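5' nucleotidase family protein (Staphylococcus aureus subsp. aureus, PDB 4Q7F) binds a manganese and a magnesium ion side by side in its calcineurin-like phosphoesterase domain, as a two-domain member of the 5'-nucleotidase family. Local coordinates at residues F22-D27 against I242-H247; F102-L107 against P129-N134; V157-L162 against V203-G208. All coordinates share one frame; numbering follows the deposited sequence.

How the contacts relate
All three contacts are buried in the calcineurin-like part of the chain, though contact 2 has one exposed residue, Pro129, at its margin. Contact 1 spans the gap between two sheets, so no backbone ladder joins it, and side chains do most of the work: hydrocarbon at one end, metal ligands at the other. Contact 3, a regular backbone ladder, lies within the second sheet; its strand 201-207 neighbours strand 242-244 of contact 1. Contact 2 is a single backbone bridge flanked by side chains, between edge strand 104-105 of the first sheet and the loop 129-134, whose Ala133 is probably bonded to Gly161 of the second. Contacts 1 and 3 share the magnesium ion and water 1.

Contact 1: F22-D27 against I242-H247; sequences FYVVSD and IFITGH. With MG (magnesium ion), chain B; MN (manganese (II) ion), chain C.
Asp27 and His247 meet in the loops that follow two strands of different sheets, which run nearly the same way. From CB, the Asp27 side chain turns with CG anti to its carbonyl carbon (chi1 -57°), which lays the carboxylate between His247 and the manganese ion. Asp27 CB lies near the manganese, Asp27 CG closer at 3.2 Å. OD1 accepts two donors that arrive from opposite faces of the carboxylate plane. The backbone N of His247 comes to Asp27 OD1 on the syn side at 2.9 Å, with an N-H...O angle of 157°; Ser26 OG donates to Asp27 OD1 on the anti side at 2.6 Å. The other tip, Asp27 OD2, binds manganese at 2.2 Å, in a site completed by His29, Asp72, His249 and two waters.

Gly246 suits the narrow gap, because its bare CA lies only 3.5 Å from Ser26 OG. Next to it, the His247 ring presents its edge to the magnesium ion, ND1 binding in the ring plane at 2.5 Å, while NE2 is hydrogen-bonded to Glu226. Water 1 bridges the two metals and donates to His247 O.

Farther back the sheets stand wider apart and hydrocarbon fills the interval. Val24 CG2 touches Ile244 CG2 at 3.8 Å, and Ile242 reaches out with its extended CD1 to Phe22 CD1 at 3.5 Å.

With two donors on OD1 and a metal on OD2, the carboxylate has little freedom to rotate. One backbone N-H thus ties a manganese ligand to one of the magnesium ligands, linking the first shells of two ions that also share water 1 and Asp72.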
ATOM      1  N   PHE A  22      -8.938 -13.658  19.150  1.00 21.14           N
ATOM      2  CA  PHE A  22      -8.735 -12.412  18.458  1.00 21.49           C
ATOM      3  C   PHE A  22      -8.576 -12.678  16.983  1.00 20.95           C
ATOM      4  O   PHE A  22      -7.691 -13.408  16.583  1.00 20.74           O
ATOM      5  CB  PHE A  22      -7.476 -11.710  18.970  1.00 22.12           C
ATOM      6  CG  PHE A  22      -7.601 -11.180  20.361  1.00 22.29           C
ATOM      7  CD1 PHE A  22      -7.270 -11.967  21.448  1.00 23.38           C
ATOM      8  CD2 PHE A  22      -8.030  -9.874  20.586  1.00 23.02           C
ATOM      9  CE1 PHE A  22      -7.363 -11.468  22.732  1.00 24.68           C
ATOM     10  CE2 PHE A  22      -8.125  -9.373  21.863  1.00 23.94           C
ATOM     11  CZ  PHE A  22      -7.803 -10.170  22.943  1.00 24.96           C
ATOM     12  N   TYR A  23      -9.465 -12.095  16.189  1.00 20.92           N
ATOM     13  CA  TYR A  23      -9.440 -12.213  14.737  1.00 20.25           C
ATOM     14  C   TYR A  23      -9.064 -10.884  14.112  1.00 21.12           C
ATOM     15  O   TYR A  23      -9.635  -9.830  14.449  1.00 21.42           O
ATOM     16  CB  TYR A  23     -10.831 -12.574  14.215  1.00 20.19           C
ATOM     17  CG  TYR A  23     -11.291 -13.915  14.640  1.00 19.98           C
ATOM     18  CD1 TYR A  23     -10.945 -15.042  13.897  1.00 20.72           C
ATOM     19  CD2 TYR A  23     -12.078 -14.084  15.787  1.00 21.01           C
ATOM     20  CE1 TYR A  23     -11.353 -16.292  14.267  1.00 19.95           C
ATOM     21  CE2 TYR A  23     -12.509 -15.334  16.163  1.00 21.18           C
ATOM     22  CZ  TYR A  23     -12.141 -16.432  15.401  1.00 20.83           C
ATOM     23  OH  TYR A  23     -12.530 -17.668  15.755  1.00 20.78           O
ATOM     24  N   VAL A  24      -8.162 -10.925  13.149  1.00 20.53           N
ATOM     25  CA  VAL A  24      -7.749  -9.711  12.519  1.00 20.96           C
ATOM     26  C   VAL A  24      -7.617  -9.840  11.016  1.00 19.48           C
ATOM     27  O   VAL A  24      -7.158 -10.858  10.511  1.00 18.86           O
ATOM     28  CB  VAL A  24      -6.417  -9.173  13.132  1.00 22.65           C
ATOM     29  CG1 VAL A  24      -5.349 -10.255  13.170  1.00 23.00           C
ATOM     30  CG2 VAL A  24      -5.915  -7.943  12.365  1.00 22.62           C
ATOM     31  N   VAL A  25      -8.110  -8.811  10.327  1.00 19.51           N
ATOM     32  CA  VAL A  25      -7.897  -8.626   8.898  1.00 19.26           C
ATOM     33  C   VAL A  25      -7.048  -7.364   8.804  1.00 20.34           C
ATOM     34  O   VAL A  25      -7.111  -6.467   9.683  1.00 20.22           O
ATOM     35  CB  VAL A  25      -9.189  -8.502   8.066  1.00 19.90           C
ATOM     36  CG1 VAL A  25      -9.893  -9.840   8.011  1.00 20.65           C
ATOM     37  CG2 VAL A  25     -10.124  -7.427   8.607  1.00 19.82           C
ATOM     38  N   SER A  26      -6.209  -7.300   7.781  1.00 19.74           N
ATOM     39  CA  SER A  26      -5.360  -6.136   7.583  1.00 20.30           C
ATOM     40  C   SER A  26      -5.191  -5.914   6.105  1.00 19.11           C
ATOM     41  O   SER A  26      -5.224  -6.868   5.315  1.00 17.53           O
ATOM     42  CB  SER A  26      -3.977  -6.329   8.225  1.00 22.20           C
ATOM     43  OG  SER A  26      -3.203  -5.134   8.188  1.00 21.52           O
ATOM     44  N   ASP A  27      -5.031  -4.649   5.732  1.00 18.86           N
ATOM     45  CA  ASP A  27      -4.825  -4.279   4.344  1.00 18.88           C
ATOM     46  C   ASP A  27      -5.869  -4.895   3.405  1.00 17.79           C
ATOM     47  O   ASP A  27      -5.549  -5.477   2.374  1.00 17.22           O
ATOM     48  CB  ASP A  27      -3.383  -4.627   3.934  1.00 20.08           C
ATOM     49  CG  ASP A  27      -2.331  -3.958   4.836  1.00 20.87           C
ATOM     50  OD1 ASP A  27      -2.043  -4.448   5.959  1.00 21.37           O
ATOM     51  OD2 ASP A  27      -1.694  -2.978   4.385  1.00 23.24           O
ATOM     52  N   ILE A 242       0.238 -10.109  22.433  1.00 29.28           N
ATOM     53  CA  ILE A 242      -0.157 -10.223  21.035  1.00 29.01           C
ATOM     54  C   ILE A 242       0.358  -9.005  20.273  1.00 28.22           C
ATOM     55  O   ILE A 242       0.146  -7.853  20.692  1.00 27.42           O
ATOM     56  CB  ILE A 242      -1.687 -10.339  20.872  1.00 27.46           C
ATOM     57  CG1 ILE A 242      -2.246 -11.485  21.735  1.00 28.90           C
ATOM     58  CG2 ILE A 242      -2.055 -10.569  19.419  1.00 26.60           C
ATOM     59  CD1 ILE A 242      -3.747 -11.668  21.616  1.00 28.09           C
ATOM     60  N   PHE A 243       1.032  -9.265  19.158  1.00 28.35           N
ATOM     61  CA  PHE A 243       1.630  -8.205  18.337  1.00 28.32           C
ATOM     62  C   PHE A 243       1.055  -8.352  16.933  1.00 27.62           C
ATOM     63  O   PHE A 243       1.478  -9.227  16.150  1.00 27.79           O
ATOM     64  CB  PHE A 243       3.155  -8.321  18.350  1.00 30.25           C
ATOM     65  CG  PHE A 243       3.874  -7.075  17.891  1.00 31.96           C
ATOM     66  CD1 PHE A 243       4.017  -5.987  18.746  1.00 33.28           C
ATOM     67  CD2 PHE A 243       4.440  -6.998  16.633  1.00 32.43           C
ATOM     68  CE1 PHE A 243       4.685  -4.840  18.337  1.00 35.54           C
ATOM     69  CE2 PHE A 243       5.102  -5.851  16.219  1.00 33.41           C
ATOM     70  CZ  PHE A 243       5.226  -4.769  17.070  1.00 33.98           C
ATOM     71  N   ILE A 244       0.051  -7.523  16.650  1.00 25.61           N
ATOM     72  CA  ILE A 244      -0.651  -7.511  15.375  1.00 24.82           C
ATOM     73  C   ILE A 244       0.015  -6.498  14.472  1.00 24.03           C
ATOM     74  O   ILE A 244       0.262  -5.361  14.883  1.00 24.54           O
ATOM     75  CB  ILE A 244      -2.165  -7.231  15.601  1.00 24.41           C
ATOM     76  CG1 ILE A 244      -2.796  -8.487  16.196  1.00 24.70           C
ATOM     77  CG2 ILE A 244      -2.893  -6.841  14.314  1.00 23.34           C
ATOM     78  CD1 ILE A 244      -4.265  -8.343  16.612  1.00 24.74           C
ATOM     79  N   THR A 245       0.339  -6.936  13.255  1.00 23.23           N
ATOM     80  CA  THR A 245       1.017  -6.105  12.274  1.00 22.37           C
ATOM     81  C   THR A 245       0.334  -6.131  10.903  1.00 22.32           C
ATOM     82  O   THR A 245      -0.598  -6.886  10.672  1.00 21.86           O
ATOM     83  CB  THR A 245       2.491  -6.531  12.123  1.00 22.67           C
ATOM     84  OG1 THR A 245       2.576  -7.865  11.617  1.00 22.21           O
ATOM     85  CG2 THR A 245       3.203  -6.432  13.435  1.00 23.49           C
ATOM     86  N   GLY A 246       0.817  -5.299   9.987  1.00 23.13           N
ATOM     87  CA  GLY A 246       0.245  -5.211   8.640  1.00 22.01           C
ATOM     88  C   GLY A 246       1.216  -4.460   7.758  1.00 22.01           C
ATOM     89  O   GLY A 246       2.435  -4.579   7.939  1.00 22.48           O
ATOM     90  N   HIS A 247       0.673  -3.705   6.795  1.00 21.76           N
ATOM     91  CA  HIS A 247       1.435  -2.809   5.920  1.00 22.02           C
ATOM     92  C   HIS A 247       2.312  -3.435   4.864  1.00 22.69           C
ATOM     93  O   HIS A 247       2.353  -2.944   3.734  1.00 21.55           O
ATOM     94  CB  HIS A 247       2.293  -1.853   6.775  1.00 22.37           C
ATOM     95  CG  HIS A 247       3.078  -0.859   5.986  1.00 22.29           C
ATOM     96  ND1 HIS A 247       2.479   0.107   5.207  1.00 22.25           N
ATOM     97  CD2 HIS A 247       4.413  -0.647   5.883  1.00 23.16           C
ATOM     98  CE1 HIS A 247       3.404   0.860   4.653  1.00 22.07           C
ATOM     99  NE2 HIS A 247       4.587   0.424   5.044  1.00 22.70           N
TER
HETATM  100 MG    MG B 601       0.093   0.334   4.466  1.00 21.04          MG
HETATM  101 MN    MN C 602      -1.459  -1.896   2.490  1.00 22.28          MN
HETATM  102  O   HOH W   1       0.636  -1.068   2.701  1.00 20.85           O
HETATM  103  O   HOH W   2      -0.560  -0.878   0.462  1.00 33.42           O

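Contact 2: F102-L107 against P129-N134; sequences FDFGTL and PVLCAN
Gly105 lies against Val130 in a single backbone bridge, gripped through both its N and its O. Gly105 N donates to Pro129 O at 3.1 Å, and Leu131 N gives Gly105 O a short, straight bond of 2.6 Å with an N-H...O angle of 174°. The two chains run in roughly the same direction, 35° apart. Gly105 meets the other segment through its backbone alone. Pro129 suits the start of its segment, since it contributes only its carbonyl to this bridge; its ring rests against Asp103 O and the CB of Phe104.

Side chains close the contact on both sides of this bridge. Leu107 crosses Val130 at about a right angle, its CG 3.7 Å from Val130 CG1, and Leu107 CD1 reaches on to Cys132 CB at 3.9 Å. Phe104 takes the crowded position for its ring, CG lying between the backbone N and the carbonyl carbon (chi1 59°); CD1 of that ring is then 4.1 Å from Leu131 CD1. Beyond the bridge the backbones part, and water 3 fills in, accepting from Leu107 N at 2.9 Å and donating to Leu131 O at 2.7 Å.

A second shell sets these pieces in place. Asp103, Phe104 and Thr106 are joined by backbone hydrogen bonds to Lys67 and Asp69 of strand 65-69, and Thr106 OG1 pairs with Asn70. From the other segment, Cys132 is tied by a backbone hydrogen bond to Asn145.

The short strand 104-105 is the edge of the sheet that also holds strands 65-69 and 19-25. Its exit leads within two residues of Leu107 to the magnesium ligand Asn109, a loop placement characteristic of calcineurin-like metallophosphoesterases.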
ATOM      1  N   PHE A 102     -17.479  -5.095  14.012  1.00 22.80           N
ATOM      2  CA  PHE A 102     -16.100  -5.114  14.467  1.00 22.70           C
ATOM      3  C   PHE A 102     -16.033  -4.424  15.826  1.00 23.41           C
ATOM      4  O   PHE A 102     -16.966  -3.718  16.232  1.00 24.35           O
ATOM      5  CB  PHE A 102     -15.180  -4.366  13.510  1.00 22.55           C
ATOM      6  CG  PHE A 102     -14.755  -5.159  12.328  1.00 23.53           C
ATOM      7  CD1 PHE A 102     -15.637  -5.404  11.285  1.00 25.38           C
ATOM      8  CD2 PHE A 102     -13.435  -5.604  12.216  1.00 22.62           C
ATOM      9  CE1 PHE A 102     -15.231  -6.129  10.174  1.00 24.71           C
ATOM     10  CE2 PHE A 102     -13.026  -6.315  11.123  1.00 22.10           C
ATOM     11  CZ  PHE A 102     -13.912  -6.576  10.090  1.00 23.68           C
ATOM     12  N   ASP A 103     -14.913  -4.615  16.507  1.00 22.67           N
ATOM     13  CA  ASP A 103     -14.712  -4.061  17.826  1.00 22.88           C
ATOM     14  C   ASP A 103     -13.824  -2.857  17.775  1.00 23.87           C
ATOM     15  O   ASP A 103     -14.061  -1.862  18.470  1.00 22.89           O
ATOM     16  CB  ASP A 103     -14.178  -5.158  18.752  1.00 23.27           C
ATOM     17  CG  ASP A 103     -15.207  -6.268  18.958  1.00 22.69           C
ATOM     18  OD1 ASP A 103     -16.278  -5.980  19.567  1.00 22.34           O
ATOM     19  OD2 ASP A 103     -14.963  -7.411  18.494  1.00 21.17           O
ATOM     20  N   PHE A 104     -12.807  -2.913  16.919  1.00 23.20           N
ATOM     21  CA  PHE A 104     -11.961  -1.785  16.763  1.00 23.51           C
ATOM     22  C   PHE A 104     -11.025  -1.982  15.586  1.00 22.49           C
ATOM     23  O   PHE A 104     -10.972  -3.067  14.955  1.00 20.40           O
ATOM     24  CB  PHE A 104     -11.177  -1.455  18.041  1.00 25.05           C
ATOM     25  CG  PHE A 104     -10.306  -2.563  18.536  1.00 24.78           C
ATOM     26  CD1 PHE A 104      -9.027  -2.719  18.051  1.00 25.92           C
ATOM     27  CD2 PHE A 104     -10.761  -3.425  19.515  1.00 26.03           C
ATOM     28  CE1 PHE A 104      -8.218  -3.745  18.514  1.00 25.97           C
ATOM     29  CE2 PHE A 104      -9.967  -4.450  19.987  1.00 26.37           C
ATOM     30  CZ  PHE A 104      -8.687  -4.603  19.485  1.00 26.61           C
ATOM     31  N   GLY A 105     -10.363  -0.892  15.257  1.00 22.29           N
ATOM     32  CA  GLY A 105      -9.386  -0.871  14.170  1.00 21.10           C
ATOM     33  C   GLY A 105      -8.278   0.131  14.369  1.00 21.43           C
ATOM     34  O   GLY A 105      -8.183   0.793  15.423  1.00 21.21           O
ATOM     35  N   THR A 106      -7.411   0.206  13.357  1.00 20.30           N
ATOM     36  CA  THR A 106      -6.297   1.104  13.323  1.00 21.55           C
ATOM     37  C   THR A 106      -6.240   1.824  11.957  1.00 22.25           C
ATOM     38  O   THR A 106      -6.962   1.460  10.996  1.00 22.42           O
ATOM     39  CB  THR A 106      -4.958   0.352  13.502  1.00 21.80           C
ATOM     40  OG1 THR A 106      -4.789  -0.584  12.439  1.00 20.87           O
ATOM     41  CG2 THR A 106      -4.919  -0.362  14.844  1.00 22.00           C
ATOM     42  N   LEU A 107      -5.367   2.822  11.880  1.00 23.21           N
ATOM     43  CA  LEU A 107      -5.179   3.596  10.675  1.00 23.30           C
ATOM     44  C   LEU A 107      -3.960   3.140   9.946  1.00 23.34           C
ATOM     45  O   LEU A 107      -2.902   2.929  10.550  1.00 22.77           O
ATOM     46  CB  LEU A 107      -4.975   5.077  11.002  1.00 24.83           C
ATOM     47  CG  LEU A 107      -6.125   5.876  11.580  1.00 24.88           C
ATOM     48  CD1 LEU A 107      -5.611   7.246  11.956  1.00 25.06           C
ATOM     49  CD2 LEU A 107      -7.279   5.964  10.590  1.00 24.49           C
ATOM     50  N   PRO A 129     -14.481   2.182  17.361  1.00 25.54           N
ATOM     51  CA  PRO A 129     -13.364   3.109  17.409  1.00 25.37           C
ATOM     52  C   PRO A 129     -12.152   2.703  16.602  1.00 24.15           C
ATOM     53  O   PRO A 129     -11.862   1.519  16.453  1.00 23.66           O
ATOM     54  CB  PRO A 129     -12.969   3.111  18.887  1.00 26.43           C
ATOM     55  CG  PRO A 129     -13.393   1.789  19.385  1.00 26.92           C
ATOM     56  CD  PRO A 129     -14.691   1.517  18.659  1.00 26.21           C
ATOM     57  N   VAL A 130     -11.442   3.703  16.098  1.00 24.17           N
ATOM     58  CA  VAL A 130     -10.190   3.475  15.380  1.00 22.39           C
ATOM     59  C   VAL A 130      -9.102   3.997  16.315  1.00 21.85           C
ATOM     60  O   VAL A 130      -9.124   5.161  16.716  1.00 21.65           O
ATOM     61  CB  VAL A 130     -10.188   4.146  14.002  1.00 23.65           C
ATOM     62  CG1 VAL A 130      -8.789   4.096  13.381  1.00 22.81           C
ATOM     63  CG2 VAL A 130     -11.190   3.449  13.090  1.00 23.56           C
ATOM     64  N   LEU A 131      -8.164   3.124  16.680  1.00 21.26           N
ATOM     65  CA  LEU A 131      -7.158   3.474  17.676  1.00 21.88           C
ATOM     66  C   LEU A 131      -5.828   3.835  17.030  1.00 21.53           C
ATOM     67  O   LEU A 131      -5.271   3.035  16.288  1.00 21.10           O
ATOM     68  CB  LEU A 131      -6.966   2.306  18.645  1.00 21.59           C
ATOM     69  CG  LEU A 131      -8.229   1.880  19.421  1.00 22.43           C
ATOM     70  CD1 LEU A 131      -7.945   0.599  20.197  1.00 22.64           C
ATOM     71  CD2 LEU A 131      -8.705   2.972  20.363  1.00 23.42           C
ATOM     72  N   CYS A 132      -5.355   5.051  17.298  1.00 21.94           N
ATOM     73  CA  CYS A 132      -4.049   5.522  16.775  1.00 22.01           C
ATOM     74  C   CYS A 132      -3.401   6.422  17.811  1.00 23.42           C
ATOM     75  O   CYS A 132      -3.768   7.590  17.946  1.00 23.35           O
ATOM     76  CB  CYS A 132      -4.219   6.269  15.469  1.00 21.64           C
ATOM     77  SG  CYS A 132      -2.627   6.782  14.780  1.00 23.17           S
ATOM     78  N   ALA A 133      -2.430   5.882  18.541  1.00 24.67           N
ATOM     79  CA  ALA A 133      -1.768   6.642  19.602  1.00 26.84           C
ATOM     80  C   ALA A 133      -0.568   7.501  19.170  1.00 27.95           C
ATOM     81  O   ALA A 133      -0.102   8.365  19.935  1.00 28.53           O
ATOM     82  CB  ALA A 133      -1.343   5.682  20.712  1.00 28.29           C
ATOM     83  N   ASN A 134      -0.081   7.316  17.950  1.00 26.67           N
ATOM     84  CA  ASN A 134       1.117   8.047  17.544  1.00 26.39           C
ATOM     85  C   ASN A 134       0.988   9.065  16.405  1.00 26.51           C
ATOM     86  O   ASN A 134       2.000   9.554  15.881  1.00 27.59           O
ATOM     87  CB  ASN A 134       2.235   7.047  17.251  1.00 26.54           C
ATOM     88  CG  ASN A 134       1.978   6.227  16.013  1.00 25.28           C
ATOM     89  OD1 ASN A 134       0.849   5.870  15.723  1.00 24.23           O
ATOM     90  ND2 ASN A 134       3.035   5.939  15.265  1.00 25.46           N
TER
HETATM   91  O   HOH W   3      -3.677   3.462  14.193  1.00 17.88           O

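Contact 3: V157-L162 against V203-G208; sequences VGVIGL and VVCYHG. With MG (magnesium ion), chain B.
Val159 and Val203 adopt the same first torsion, each with CG1 anti to its backbone N (chi1 -175° and 178°), and, being paired across parallel strands, they lie side by side and point the same way. Val159 CG2 is 4.1 Å from Val203 CB. On the other face of the sheet Ile160 and Val204 are likewise aligned, their CG2 methyls 3.9 Å apart. Beta-branched residues suit extended strands, and alternate ones cover opposite faces of the sheet.

Between the strands runs a parallel ladder of five backbone bonds, from Gly158 O to His207 N. Its middle rung, Cys205 N to Ile160 O, is 2.9 Å long with an N-H...O angle of 174°. In the last rung His207 N donates to Leu162 O at 2.8 Å. The Tyr206 ring has the carbonyl of Leu162 at its edge, near its plane, and its CD1 is also 3.9 Å from Leu162 CB; Gly208 CA lies over one face, offset toward the rim. Glu228 N meets the phenol oxygen.

His207 is the centre of an inverse gamma turn, closed by a weak Gly208 N to Tyr206 O bond, at the end of the strand. Its ring, CG anti to the backbone N, reaches magnesium edge-on, NE2 lying 2.6 Å from the ion, while ND1 is hydrogen-bonded to Asn70 O, so two bonds restrain the ring.

Helix 184-198 covers Ile160 and Leu162, connecting strand 155-163 to its parallel neighbour 201-207 as in a beta-alpha-beta crossover. A metal-binding histidine at the C-terminal end of such a strand is typical of the dinuclear site of calcineurin-like phosphoesterases.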
ATOM      1  N   VAL A 157      -7.495  -6.621  29.514  1.00 33.35           N
ATOM      2  CA  VAL A 157      -6.737  -6.555  28.278  1.00 32.36           C
ATOM      3  C   VAL A 157      -6.575  -5.086  27.907  1.00 31.60           C
ATOM      4  O   VAL A 157      -7.532  -4.324  27.983  1.00 30.65           O
ATOM      5  CB  VAL A 157      -7.469  -7.249  27.114  1.00 31.33           C
ATOM      6  CG1 VAL A 157      -6.641  -7.131  25.839  1.00 31.25           C
ATOM      7  CG2 VAL A 157      -7.746  -8.698  27.456  1.00 31.78           C
ATOM      8  N   GLY A 158      -5.364  -4.705  27.496  1.00 31.26           N
ATOM      9  CA  GLY A 158      -5.069  -3.351  27.067  1.00 31.21           C
ATOM     10  C   GLY A 158      -4.640  -3.386  25.611  1.00 29.58           C
ATOM     11  O   GLY A 158      -3.781  -4.186  25.232  1.00 29.28           O
ATOM     12  N   VAL A 159      -5.252  -2.539  24.794  1.00 28.61           N
ATOM     13  CA  VAL A 159      -4.948  -2.510  23.377  1.00 28.55           C
ATOM     14  C   VAL A 159      -4.432  -1.145  22.967  1.00 28.11           C
ATOM     15  O   VAL A 159      -5.014  -0.118  23.304  1.00 29.25           O
ATOM     16  CB  VAL A 159      -6.187  -2.829  22.514  1.00 28.29           C
ATOM     17  CG1 VAL A 159      -5.794  -2.912  21.046  1.00 27.62           C
ATOM     18  CG2 VAL A 159      -6.814  -4.133  22.943  1.00 28.12           C
ATOM     19  N   ILE A 160      -3.321  -1.132  22.253  1.00 27.52           N
ATOM     20  CA  ILE A 160      -2.790   0.115  21.760  1.00 26.81           C
ATOM     21  C   ILE A 160      -2.653   0.036  20.244  1.00 24.87           C
ATOM     22  O   ILE A 160      -2.109  -0.936  19.721  1.00 24.20           O
ATOM     23  CB  ILE A 160      -1.440   0.488  22.416  1.00 28.18           C
ATOM     24  CG1 ILE A 160      -0.958   1.837  21.876  1.00 28.21           C
ATOM     25  CG2 ILE A 160      -0.378  -0.581  22.176  1.00 27.52           C
ATOM     26  CD1 ILE A 160       0.244   2.400  22.626  1.00 30.20           C
ATOM     27  N   GLY A 161      -3.178   1.057  19.560  1.00 23.88           N
ATOM     28  CA  GLY A 161      -3.112   1.173  18.105  1.00 22.99           C
ATOM     29  C   GLY A 161      -2.004   2.125  17.676  1.00 22.92           C
ATOM     30  O   GLY A 161      -1.866   3.231  18.199  1.00 23.29           O
ATOM     31  N   LEU A 162      -1.212   1.685  16.717  1.00 22.88           N
ATOM     32  CA  LEU A 162      -0.079   2.446  16.218  1.00 22.94           C
ATOM     33  C   LEU A 162      -0.005   2.350  14.721  1.00 22.64           C
ATOM     34  O   LEU A 162      -0.446   1.354  14.128  1.00 22.51           O
ATOM     35  CB  LEU A 162       1.210   1.904  16.822  1.00 23.85           C
ATOM     36  CG  LEU A 162       1.342   2.137  18.323  1.00 24.43           C
ATOM     37  CD1 LEU A 162       2.381   1.225  18.973  1.00 25.43           C
ATOM     38  CD2 LEU A 162       1.626   3.605  18.593  1.00 25.11           C
ATOM     39  N   VAL A 203      -2.013  -6.033  23.943  1.00 31.01           N
ATOM     40  CA  VAL A 203      -2.163  -6.281  22.530  1.00 29.13           C
ATOM     41  C   VAL A 203      -1.772  -5.022  21.790  1.00 28.12           C
ATOM     42  O   VAL A 203      -2.338  -3.956  22.020  1.00 26.81           O
ATOM     43  CB  VAL A 203      -3.636  -6.601  22.174  1.00 28.20           C
ATOM     44  CG1 VAL A 203      -3.817  -6.826  20.673  1.00 26.51           C
ATOM     45  CG2 VAL A 203      -4.128  -7.805  22.958  1.00 28.49           C
ATOM     46  N   VAL A 204      -0.768  -5.144  20.929  1.00 27.41           N
ATOM     47  CA  VAL A 204      -0.329  -4.049  20.106  1.00 26.49           C
ATOM     48  C   VAL A 204      -0.844  -4.261  18.685  1.00 25.64           C
ATOM     49  O   VAL A 204      -0.585  -5.321  18.084  1.00 26.39           O
ATOM     50  CB  VAL A 204       1.212  -3.973  20.034  1.00 26.90           C
ATOM     51  CG1 VAL A 204       1.620  -2.876  19.069  1.00 26.70           C
ATOM     52  CG2 VAL A 204       1.809  -3.728  21.413  1.00 28.19           C
ATOM     53  N   CYS A 205      -1.585  -3.291  18.156  1.00 24.83           N
ATOM     54  CA  CYS A 205      -2.052  -3.354  16.765  1.00 24.48           C
ATOM     55  C   CYS A 205      -1.325  -2.256  16.019  1.00 24.27           C
ATOM     56  O   CYS A 205      -1.675  -1.078  16.099  1.00 24.54           O
ATOM     57  CB  CYS A 205      -3.553  -3.184  16.612  1.00 24.57           C
ATOM     58  SG  CYS A 205      -4.527  -4.486  17.377  1.00 26.44           S
ATOM     59  N   TYR A 206      -0.302  -2.669  15.287  1.00 23.55           N
ATOM     60  CA  TYR A 206       0.566  -1.769  14.567  1.00 22.57           C
ATOM     61  C   TYR A 206       0.401  -1.892  13.075  1.00 21.37           C
ATOM     62  O   TYR A 206       0.626  -2.960  12.518  1.00 20.36           O
ATOM     63  CB  TYR A 206       1.998  -2.123  14.969  1.00 24.21           C
ATOM     64  CG  TYR A 206       3.118  -1.424  14.227  1.00 24.98           C
ATOM     65  CD1 TYR A 206       3.117  -0.045  14.030  1.00 25.07           C
ATOM     66  CD2 TYR A 206       4.236  -2.143  13.818  1.00 26.04           C
ATOM     67  CE1 TYR A 206       4.182   0.583  13.395  1.00 26.89           C
ATOM     68  CE2 TYR A 206       5.293  -1.530  13.186  1.00 27.49           C
ATOM     69  CZ  TYR A 206       5.267  -0.168  12.978  1.00 27.23           C
ATOM     70  OH  TYR A 206       6.335   0.418  12.351  1.00 29.54           O
ATOM     71  N   HIS A 207      -0.042  -0.821  12.419  1.00 20.45           N
ATOM     72  CA  HIS A 207      -0.109  -0.862  10.997  1.00 20.02           C
ATOM     73  C   HIS A 207       1.304  -0.545  10.500  1.00 21.04           C
ATOM     74  O   HIS A 207       1.605   0.580  10.179  1.00 20.60           O
ATOM     75  CB  HIS A 207      -1.071   0.119  10.387  1.00 19.84           C
ATOM     76  CG  HIS A 207      -1.191  -0.084   8.918  1.00 20.21           C
ATOM     77  ND1 HIS A 207      -2.071  -0.985   8.376  1.00 19.81           N
ATOM     78  CD2 HIS A 207      -0.452   0.386   7.888  1.00 20.73           C
ATOM     79  CE1 HIS A 207      -1.927  -1.008   7.067  1.00 20.36           C
ATOM     80  NE2 HIS A 207      -0.950  -0.191   6.746  1.00 21.49           N
ATOM     81  N   GLY A 208       2.150  -1.564  10.517  1.00 21.87           N
ATOM     82  CA  GLY A 208       3.532  -1.474  10.106  1.00 23.07           C
ATOM     83  C   GLY A 208       4.045  -2.898  10.210  1.00 23.55           C
ATOM     84  O   GLY A 208       3.317  -3.790  10.709  1.00 22.99           O
TER
HETATM   85 MG    MG B 601       0.093   0.334   4.466  1.00 21.04          MG
HETATM   86  O   HOH W   1       0.636  -1.068   2.701  1.00 20.85           O